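Local structure of glucoamylase (Thermoanaerobacterium thermosaccharolyticum, 1LF6) at residues A[279-282]-A[283-287]; A[293-296]-A[297-300]; A[302-305]-A[306-310]. The protein hydrolyses terminal alpha-1,4-linked glucose units from the non-reducing ends of starch-like chains, releasing beta-D-glucose, and probably also cleaves isomaltose. All blocks are in the same frame, centred on the assembly; numbering follows the deposited sequence.

All three contacts are local, and they follow one another along the chain. Contact 1 closes helix 269-284. Contacts 2 and 3 stand at the start and the end of helix 296-306. Contacts 1 and 2 are partly buried, while contact 3 is a buried contact, its centre about 9 Å from the centre of the chain. Contacts 1 and 3 pack on each other: W280 and C284 meet M303, and Y283 meets K306. C284 of contact 1 also touches Y299 of contact 2. The chemistry differs with place. Contact 1 has an exposed polar flank, contact 2 two tyrosine rings against an alanine methyl, and contact 3 a serine bound to a helix-end carbonyl.

Contact 1 (A[279-282]-A[283-287]); sequences EWTK and YCNTL
N285 N donates to T281 O at 3.0 Å, with an N-H...O angle of 160°. This bond belongs to the last turn of helix 269-284. The side chains of T281 and N285 lie alongside each other, pointing the same way. T281 CG2 is anti to its backbone N, and it rests 3.4 Å from N285 ND2. T281 OG1 turns back instead and bonds to I277 O in the preceding turn, while the other branch of the N285 amide, OD1, takes a hydrogen bond from K103 NZ.

One residue back, C284 N binds W280 O at 3.1 Å. The bond from Y283 N to E279 O is weak, at 3.4 Å, and E279 O also accepts a hydrogen bond from N44 ND2. At the helix end, C284 to L287 form a type I beta turn, in which L287 N reaches C284 O at 3.0 Å.

The helix spans the seam between the beta-sandwich and the (alpha/alpha) barrel of this family 15 glucoamylase. Its buried aromatic residues face both sides of that seam. W280 NE1 bonds to T42 O at the end of a sandwich strand and the indole meets Y276 edge-to-face, whereas Y283 OH bonds to D357 and its ring packs on F352 of helix 342-355. CG of Y283 is anti to its backbone N (chi1 171°), which swings the ring along the helix flank beside W280. Y283 CD1 then meets the indole edge near the indole plane, 4.1 Å from W280 CZ3. C284 turns its side chain to helix 296-306, where it touches Y299 and M303.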
ATOM      1  N   GLU A 279       0.600 -13.098 -18.350  1.00 25.66           N
ATOM      2  CA  GLU A 279       1.495 -11.956 -18.215  1.00 26.53           C
ATOM      3  C   GLU A 279       2.124 -11.917 -16.828  1.00 25.29           C
ATOM      4  O   GLU A 279       3.325 -11.669 -16.684  1.00 24.53           O
ATOM      5  CB  GLU A 279       0.739 -10.652 -18.480  1.00 27.76           C
ATOM      6  CG  GLU A 279       1.455  -9.725 -19.447  1.00 32.92           C
ATOM      7  CD  GLU A 279       0.685  -8.446 -19.737  1.00 35.28           C
ATOM      8  OE1 GLU A 279       1.135  -7.667 -20.607  1.00 39.33           O
ATOM      9  OE2 GLU A 279      -0.365  -8.213 -19.100  1.00 36.30           O
ATOM     10  N   TRP A 280       1.305 -12.163 -15.809  1.00 23.80           N
ATOM     11  CA  TRP A 280       1.775 -12.168 -14.431  1.00 24.42           C
ATOM     12  C   TRP A 280       2.652 -13.382 -14.137  1.00 25.21           C
ATOM     13  O   TRP A 280       3.625 -13.285 -13.391  1.00 26.27           O
ATOM     14  CB  TRP A 280       0.583 -12.145 -13.469  1.00 22.97           C
ATOM     15  CG  TRP A 280       0.149 -10.762 -13.111  1.00 22.31           C
ATOM     16  CD1 TRP A 280      -1.075 -10.198 -13.334  1.00 22.44           C
ATOM     17  CD2 TRP A 280       0.951  -9.750 -12.493  1.00 22.42           C
ATOM     18  NE1 TRP A 280      -1.085  -8.895 -12.895  1.00 21.28           N
ATOM     19  CE2 TRP A 280       0.148  -8.595 -12.372  1.00 22.31           C
ATOM     20  CE3 TRP A 280       2.274  -9.707 -12.028  1.00 22.35           C
ATOM     21  CZ2 TRP A 280       0.623  -7.407 -11.806  1.00 22.80           C
ATOM     22  CZ3 TRP A 280       2.748  -8.530 -11.466  1.00 22.30           C
ATOM     23  CH2 TRP A 280       1.923  -7.394 -11.359  1.00 23.59           C
ATOM     24  N   THR A 281       2.294 -14.522 -14.716  1.00 24.58           N
ATOM     25  CA  THR A 281       3.047 -15.753 -14.516  1.00 24.35           C
ATOM     26  C   THR A 281       4.433 -15.590 -15.124  1.00 24.75           C
ATOM     27  O   THR A 281       5.435 -16.006 -14.541  1.00 24.12           O
ATOM     28  CB  THR A 281       2.328 -16.948 -15.172  1.00 23.89           C
ATOM     29  OG1 THR A 281       0.998 -17.040 -14.652  1.00 21.20           O
ATOM     30  CG2 THR A 281       3.057 -18.247 -14.870  1.00 24.01           C
ATOM     31  N   LYS A 282       4.481 -14.967 -16.295  1.00 25.71           N
ATOM     32  CA  LYS A 282       5.736 -14.720 -16.992  1.00 26.46           C
ATOM     33  C   LYS A 282       6.691 -13.945 -16.086  1.00 26.33           C
ATOM     34  O   LYS A 282       7.890 -14.237 -16.016  1.00 24.94           O
ATOM     35  CB  LYS A 282       5.466 -13.907 -18.258  1.00 28.32           C
ATOM     36  CG  LYS A 282       6.713 -13.509 -19.017  1.00 31.18           C
ATOM     37  CD  LYS A 282       6.367 -12.595 -20.175  1.00 34.20           C
ATOM     38  CE  LYS A 282       7.603 -12.232 -20.974  1.00 36.62           C
ATOM     39  NZ  LYS A 282       7.250 -11.383 -22.146  1.00 37.96           N
ATOM     40  N   TYR A 283       6.155 -12.945 -15.398  1.00 24.86           N
ATOM     41  CA  TYR A 283       6.967 -12.143 -14.497  1.00 23.94           C
ATOM     42  C   TYR A 283       7.466 -12.956 -13.313  1.00 22.36           C
ATOM     43  O   TYR A 283       8.641 -12.886 -12.970  1.00 22.08           O
ATOM     44  CB  TYR A 283       6.185 -10.934 -13.982  1.00 23.76           C
ATOM     45  CG  TYR A 283       6.923 -10.205 -12.884  1.00 26.27           C
ATOM     46  CD1 TYR A 283       6.473 -10.246 -11.562  1.00 25.68           C
ATOM     47  CD2 TYR A 283       8.099  -9.507 -13.159  1.00 24.00           C
ATOM     48  CE1 TYR A 283       7.182  -9.603 -10.539  1.00 26.20           C
ATOM     49  CE2 TYR A 283       8.814  -8.865 -12.149  1.00 24.90           C
ATOM     50  CZ  TYR A 283       8.350  -8.915 -10.843  1.00 25.58           C
ATOM     51  OH  TYR A 283       9.045  -8.264  -9.850  1.00 26.12           O
ATOM     52  N   CYS A 284       6.579 -13.728 -12.691  1.00 23.34           N
ATOM     53  CA  CYS A 284       6.973 -14.536 -11.541  1.00 24.25           C
ATOM     54  C   CYS A 284       8.089 -15.506 -11.888  1.00 26.72           C
ATOM     55  O   CYS A 284       9.020 -15.700 -11.102  1.00 25.75           O
ATOM     56  CB  CYS A 284       5.781 -15.323 -10.991  1.00 23.18           C
ATOM     57  SG  CYS A 284       4.543 -14.312 -10.160  1.00 25.84           S
ATOM     58  N   ASN A 285       7.999 -16.108 -13.071  1.00 29.00           N
ATOM     59  CA  ASN A 285       8.998 -17.079 -13.499  1.00 30.82           C
ATOM     60  C   ASN A 285      10.326 -16.459 -13.883  1.00 31.17           C
ATOM     61  O   ASN A 285      11.276 -17.159 -14.222  1.00 32.59           O
ATOM     62  CB  ASN A 285       8.456 -17.927 -14.650  1.00 31.40           C
ATOM     63  CG  ASN A 285       7.335 -18.837 -14.208  1.00 32.72           C
ATOM     64  OD1 ASN A 285       7.329 -19.316 -13.075  1.00 35.16           O
ATOM     65  ND2 ASN A 285       6.386 -19.089 -15.099  1.00 33.80           N
ATOM     66  N   THR A 286      10.391 -15.138 -13.824  1.00 31.79           N
ATOM     67  CA  THR A 286      11.618 -14.435 -14.139  1.00 31.46           C
ATOM     68  C   THR A 286      12.384 -14.220 -12.830  1.00 30.66           C
ATOM     69  O   THR A 286      13.568 -13.883 -12.834  1.00 30.52           O
ATOM     70  CB  THR A 286      11.307 -13.075 -14.809  1.00 33.90           C
ATOM     71  OG1 THR A 286      12.395 -12.703 -15.660  1.00 37.14           O
ATOM     72  CG2 THR A 286      11.109 -11.983 -13.767  1.00 31.55           C
ATOM     73  N   LEU A 287      11.700 -14.456 -11.712  1.00 29.38           N
ATOM     74  CA  LEU A 287      12.275 -14.267 -10.379  1.00 27.80           C
ATOM     75  C   LEU A 287      12.966 -15.509  -9.822  1.00 27.41           C
ATOM     76  O   LEU A 287      12.651 -16.633 -10.206  1.00 25.84           O
ATOM     77  CB  LEU A 287      11.174 -13.841  -9.400  1.00 24.86           C
ATOM     78  CG  LEU A 287      10.281 -12.652  -9.795  1.00 23.40           C
ATOM     79  CD1 LEU A 287       9.181 -12.491  -8.758  1.00 20.05           C
ATOM     80  CD2 LEU A 287      11.102 -11.380  -9.899  1.00 20.44           C
TER

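Contact 2 (A[293-296]-A[297-300]); sequences KANS and LYYN
A294 points its methyl at two tyrosines, Y298 and Y299, just ahead of a helix N-terminus. N295 holds the N-cap position of helix 296-306, one of the helices next to the (alpha/alpha) barrel. A294 CB lies 3.5 Å from Y298 CD2 and 3.6 Å from Y299 CE2. It approaches both rings obliquely.

The tyrosines are also set against each other. Y298 CD2 stands 3.8 Å above the Y299 ring plane, over its centre. The first torsions bring this about. CG of Y298 is anti to its backbone N (chi1 164°), whereas CG of Y299 is anti to its carbonyl carbon (chi1 -74°). Neighbours in sequence thereby bring their rings together on the side where A294 sits.

The Y298 hydroxyl reaches past the methyl and bonds to N288 O, and the Y298 ring meets F290 edge-to-face. Y299 packs on N289 and K103. Were Y299 an alanine, Y298 CD2 would probably lose the ring face it rests on, and a gap would be likely to open beside the A294 methyl.

The carbonyl of N295 takes a backbone bond and lies close to both rings. It accepts Y299 N at 3.2 Å, with an N-H...O angle of 169°. N295 O also lies at the edge of the Y298 ring, near its plane, and 3.2 Å from Y299 CD2. On the far side of the helix start, L297 packs on Y659 of helix 653-668 and on E625 of helix 618-627. The next backbone bond of the first turn is shorter, with N300 N 2.7 Å from S296 O.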
ATOM      1  N   LYS A 293      12.281 -23.272  -3.361  1.00 30.92           N
ATOM      2  CA  LYS A 293      11.782 -22.961  -2.028  1.00 31.31           C
ATOM      3  C   LYS A 293      10.786 -21.808  -2.046  1.00 29.81           C
ATOM      4  O   LYS A 293       9.963 -21.676  -1.138  1.00 30.03           O
ATOM      5  CB  LYS A 293      12.940 -22.623  -1.087  1.00 33.62           C
ATOM      6  CG  LYS A 293      13.810 -23.812  -0.726  1.00 36.51           C
ATOM      7  CD  LYS A 293      14.848 -23.432   0.318  1.00 37.90           C
ATOM      8  CE  LYS A 293      15.663 -24.638   0.741  1.00 39.40           C
ATOM      9  NZ  LYS A 293      16.690 -24.277   1.758  1.00 40.22           N
ATOM     10  N   ALA A 294      10.863 -20.973  -3.078  1.00 28.27           N
ATOM     11  CA  ALA A 294       9.962 -19.831  -3.208  1.00 27.28           C
ATOM     12  C   ALA A 294       8.522 -20.274  -2.958  1.00 26.86           C
ATOM     13  O   ALA A 294       8.054 -21.243  -3.555  1.00 28.15           O
ATOM     14  CB  ALA A 294      10.096 -19.218  -4.599  1.00 27.08           C
ATOM     15  N   ASN A 295       7.824 -19.569  -2.071  1.00 25.21           N
ATOM     16  CA  ASN A 295       6.448 -19.922  -1.735  1.00 24.14           C
ATOM     17  C   ASN A 295       5.421 -18.918  -2.254  1.00 23.44           C
ATOM     18  O   ASN A 295       5.768 -17.934  -2.910  1.00 24.85           O
ATOM     19  CB  ASN A 295       6.308 -20.089  -0.217  1.00 24.08           C
ATOM     20  CG  ASN A 295       6.596 -18.805   0.547  1.00 23.63           C
ATOM     21  OD1 ASN A 295       6.665 -18.804   1.775  1.00 23.61           O
ATOM     22  ND2 ASN A 295       6.761 -17.710  -0.177  1.00 21.77           N
ATOM     23  N   SER A 296       4.154 -19.168  -1.952  1.00 22.88           N
ATOM     24  CA  SER A 296       3.082 -18.299  -2.418  1.00 23.72           C
ATOM     25  C   SER A 296       3.179 -16.866  -1.910  1.00 20.74           C
ATOM     26  O   SER A 296       2.980 -15.919  -2.673  1.00 20.82           O
ATOM     27  CB  SER A 296       1.721 -18.888  -2.036  1.00 26.05           C
ATOM     28  OG  SER A 296       1.559 -18.926  -0.631  1.00 34.00           O
ATOM     29  N   LEU A 297       3.484 -16.694  -0.631  1.00 20.60           N
ATOM     30  CA  LEU A 297       3.577 -15.345  -0.083  1.00 19.46           C
ATOM     31  C   LEU A 297       4.710 -14.576  -0.742  1.00 18.87           C
ATOM     32  O   LEU A 297       4.617 -13.365  -0.919  1.00 19.58           O
ATOM     33  CB  LEU A 297       3.771 -15.384   1.437  1.00 16.81           C
ATOM     34  CG  LEU A 297       3.686 -14.037   2.164  1.00 19.35           C
ATOM     35  CD1 LEU A 297       2.419 -13.296   1.760  1.00 16.21           C
ATOM     36  CD2 LEU A 297       3.705 -14.270   3.666  1.00 18.90           C
ATOM     37  N   TYR A 298       5.776 -15.282  -1.109  1.00 18.57           N
ATOM     38  CA  TYR A 298       6.916 -14.654  -1.771  1.00 18.38           C
ATOM     39  C   TYR A 298       6.457 -14.094  -3.112  1.00 17.94           C
ATOM     40  O   TYR A 298       6.669 -12.922  -3.414  1.00 18.10           O
ATOM     41  CB  TYR A 298       8.025 -15.684  -1.996  1.00 19.74           C
ATOM     42  CG  TYR A 298       9.086 -15.269  -2.994  1.00 19.16           C
ATOM     43  CD1 TYR A 298      10.034 -14.300  -2.676  1.00 18.47           C
ATOM     44  CD2 TYR A 298       9.166 -15.882  -4.247  1.00 19.68           C
ATOM     45  CE1 TYR A 298      11.047 -13.954  -3.579  1.00 20.89           C
ATOM     46  CE2 TYR A 298      10.173 -15.544  -5.158  1.00 18.92           C
ATOM     47  CZ  TYR A 298      11.113 -14.586  -4.817  1.00 19.60           C
ATOM     48  OH  TYR A 298      12.137 -14.292  -5.692  1.00 19.69           O
ATOM     49  N   TYR A 299       5.832 -14.937  -3.923  1.00 18.90           N
ATOM     50  CA  TYR A 299       5.349 -14.490  -5.221  1.00 17.78           C
ATOM     51  C   TYR A 299       4.253 -13.434  -5.057  1.00 17.01           C
ATOM     52  O   TYR A 299       4.235 -12.427  -5.771  1.00 17.28           O
ATOM     53  CB  TYR A 299       4.839 -15.693  -6.027  1.00 18.97           C
ATOM     54  CG  TYR A 299       5.953 -16.566  -6.569  1.00 18.66           C
ATOM     55  CD1 TYR A 299       6.824 -16.086  -7.546  1.00 22.36           C
ATOM     56  CD2 TYR A 299       6.146 -17.865  -6.098  1.00 20.24           C
ATOM     57  CE1 TYR A 299       7.871 -16.882  -8.045  1.00 22.87           C
ATOM     58  CE2 TYR A 299       7.190 -18.670  -6.587  1.00 23.11           C
ATOM     59  CZ  TYR A 299       8.046 -18.168  -7.560  1.00 22.96           C
ATOM     60  OH  TYR A 299       9.073 -18.958  -8.038  1.00 24.21           O
ATOM     61  N   ASN A 300       3.347 -13.651  -4.110  1.00 15.88           N
ATOM     62  CA  ASN A 300       2.273 -12.688  -3.881  1.00 16.40           C
ATOM     63  C   ASN A 300       2.881 -11.325  -3.562  1.00 16.49           C
ATOM     64  O   ASN A 300       2.490 -10.310  -4.143  1.00 16.71           O
ATOM     65  CB  ASN A 300       1.367 -13.141  -2.721  1.00 14.54           C
ATOM     66  CG  ASN A 300       0.094 -12.305  -2.608  1.00 16.75           C
ATOM     67  OD1 ASN A 300      -0.214 -11.759  -1.548  1.00 19.67           O
ATOM     68  ND2 ASN A 300      -0.651 -12.210  -3.700  1.00 13.86           N
TER

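Contact 3 (A[302-305]-A[306-310]); sequences MMIL and KASED
S308 grips the end of helix 296-306 with two of its atoms. S308 OG donates to I304 O at 2.8 Å, coming in 33° from the carbonyl plane. With OG anti to its carbonyl carbon (chi1 -64°), the hydroxyl folds back over the last turn. S308 N binds L305 O, also at 2.8 Å, but from well out of the carbonyl plane. The turn before is closed by K306 N to M302 O at 2.9 Å and A307 N to M303 O at 2.7 Å.

K306 to E309 then form a type I beta turn, which leads the chain out of the helix. This helix lies beside the (alpha/alpha) barrel, between helix 269-284 and helices 342-355 and 653-668: M303 packs on W280, K306 on W280 and Y283, M302 and L305 on F352, and I304 on H656.

Further out, the polar ends of the exit loop are tied down. E309 makes a salt bridge to R363 and hydrogen bonds to Y46 OH and G315 N, while D310 OD1 accepts I67 N and D310 OD2 accepts N313 N.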
ATOM      1  N   MET A 302       5.899 -10.143  -4.252  1.00 15.32           N
ATOM      2  CA  MET A 302       6.588  -9.559  -5.395  1.00 15.90           C
ATOM      3  C   MET A 302       5.652  -8.978  -6.457  1.00 16.06           C
ATOM      4  O   MET A 302       5.980  -7.974  -7.089  1.00 17.22           O
ATOM      5  CB  MET A 302       7.543 -10.580  -6.025  1.00 16.46           C
ATOM      6  CG  MET A 302       8.747 -10.932  -5.145  1.00 16.16           C
ATOM      7  SD  MET A 302       9.589  -9.486  -4.467  1.00 18.68           S
ATOM      8  CE  MET A 302      10.005  -8.573  -5.966  1.00 15.87           C
ATOM      9  N   MET A 303       4.491  -9.593  -6.656  1.00 16.53           N
ATOM     10  CA  MET A 303       3.542  -9.084  -7.641  1.00 16.98           C
ATOM     11  C   MET A 303       2.932  -7.788  -7.113  1.00 16.11           C
ATOM     12  O   MET A 303       2.771  -6.810  -7.854  1.00 15.04           O
ATOM     13  CB  MET A 303       2.433 -10.106  -7.905  1.00 17.12           C
ATOM     14  CG  MET A 303       2.945 -11.435  -8.442  1.00 21.91           C
ATOM     15  SD  MET A 303       1.646 -12.562  -8.988  1.00 23.28           S
ATOM     16  CE  MET A 303       1.870 -12.477 -10.671  1.00 27.65           C
ATOM     17  N   ILE A 304       2.591  -7.790  -5.828  1.00 15.49           N
ATOM     18  CA  ILE A 304       2.013  -6.611  -5.201  1.00 16.66           C
ATOM     19  C   ILE A 304       2.973  -5.435  -5.360  1.00 16.66           C
ATOM     20  O   ILE A 304       2.553  -4.333  -5.714  1.00 17.70           O
ATOM     21  CB  ILE A 304       1.722  -6.853  -3.695  1.00 17.71           C
ATOM     22  CG1 ILE A 304       0.543  -7.812  -3.547  1.00 17.11           C
ATOM     23  CG2 ILE A 304       1.432  -5.525  -2.987  1.00 14.03           C
ATOM     24  CD1 ILE A 304       0.219  -8.160  -2.110  1.00 19.39           C
ATOM     25  N   LEU A 305       4.261  -5.666  -5.118  1.00 18.33           N
ATOM     26  CA  LEU A 305       5.251  -4.600  -5.257  1.00 18.86           C
ATOM     27  C   LEU A 305       5.302  -4.168  -6.716  1.00 19.00           C
ATOM     28  O   LEU A 305       5.251  -2.981  -7.035  1.00 18.74           O
ATOM     29  CB  LEU A 305       6.636  -5.084  -4.806  1.00 18.01           C
ATOM     30  CG  LEU A 305       6.760  -5.471  -3.328  1.00 21.03           C
ATOM     31  CD1 LEU A 305       8.196  -5.869  -3.026  1.00 18.54           C
ATOM     32  CD2 LEU A 305       6.326  -4.299  -2.437  1.00 18.33           C
ATOM     33  N   LYS A 306       5.391  -5.153  -7.601  1.00 20.52           N
ATOM     34  CA  LYS A 306       5.444  -4.899  -9.032  1.00 20.25           C
ATOM     35  C   LYS A 306       4.240  -4.065  -9.464  1.00 19.02           C
ATOM     36  O   LYS A 306       4.356  -3.175 -10.300  1.00 17.98           O
ATOM     37  CB  LYS A 306       5.450  -6.230  -9.783  1.00 21.31           C
ATOM     38  CG  LYS A 306       6.541  -6.343 -10.816  1.00 24.64           C
ATOM     39  CD  LYS A 306       6.327  -5.372 -11.939  1.00 24.14           C
ATOM     40  CE  LYS A 306       7.494  -5.378 -12.914  1.00 19.22           C
ATOM     41  NZ  LYS A 306       7.189  -4.440 -14.016  1.00 17.98           N
ATOM     42  N   ALA A 307       3.085  -4.363  -8.881  1.00 19.28           N
ATOM     43  CA  ALA A 307       1.846  -3.661  -9.201  1.00 19.59           C
ATOM     44  C   ALA A 307       1.701  -2.308  -8.499  1.00 21.43           C
ATOM     45  O   ALA A 307       0.687  -1.629  -8.675  1.00 22.37           O
ATOM     46  CB  ALA A 307       0.654  -4.548  -8.854  1.00 18.01           C
ATOM     47  N   SER A 308       2.707  -1.907  -7.724  1.00 20.18           N
ATOM     48  CA  SER A 308       2.638  -0.635  -6.993  1.00 20.06           C
ATOM     49  C   SER A 308       3.398   0.512  -7.653  1.00 18.64           C
ATOM     50  O   SER A 308       3.598   1.570  -7.050  1.00 15.27           O
ATOM     51  CB  SER A 308       3.143  -0.829  -5.559  1.00 19.99           C
ATOM     52  OG  SER A 308       2.298  -1.718  -4.849  1.00 25.60           O
ATOM     53  N   GLU A 309       3.820   0.296  -8.894  1.00 18.14           N
ATOM     54  CA  GLU A 309       4.543   1.317  -9.643  1.00 19.57           C
ATOM     55  C   GLU A 309       3.567   2.094 -10.522  1.00 21.08           C
ATOM     56  O   GLU A 309       2.629   1.515 -11.063  1.00 21.02           O
ATOM     57  CB  GLU A 309       5.606   0.663 -10.539  1.00 19.43           C
ATOM     58  CG  GLU A 309       6.321   1.620 -11.489  1.00 19.83           C
ATOM     59  CD  GLU A 309       7.276   0.913 -12.445  1.00 19.84           C
ATOM     60  OE1 GLU A 309       6.883  -0.122 -13.021  1.00 20.32           O
ATOM     61  OE2 GLU A 309       8.410   1.399 -12.628  1.00 17.52           O
ATOM     62  N   ASP A 310       3.767   3.401 -10.657  1.00 21.01           N
ATOM     63  CA  ASP A 310       2.897   4.160 -11.538  1.00 22.06           C
ATOM     64  C   ASP A 310       3.323   3.727 -12.934  1.00 22.75           C
ATOM     65  O   ASP A 310       4.478   3.350 -13.145  1.00 22.01           O
ATOM     66  CB  ASP A 310       3.090   5.669 -11.381  1.00 20.79           C
ATOM     67  CG  ASP A 310       2.128   6.472 -12.265  1.00 22.06           C
ATOM     68  OD1 ASP A 310       0.902   6.244 -12.169  1.00 20.75           O
ATOM     69  OD2 ASP A 310       2.600   7.317 -13.051  1.00 20.39           O
TER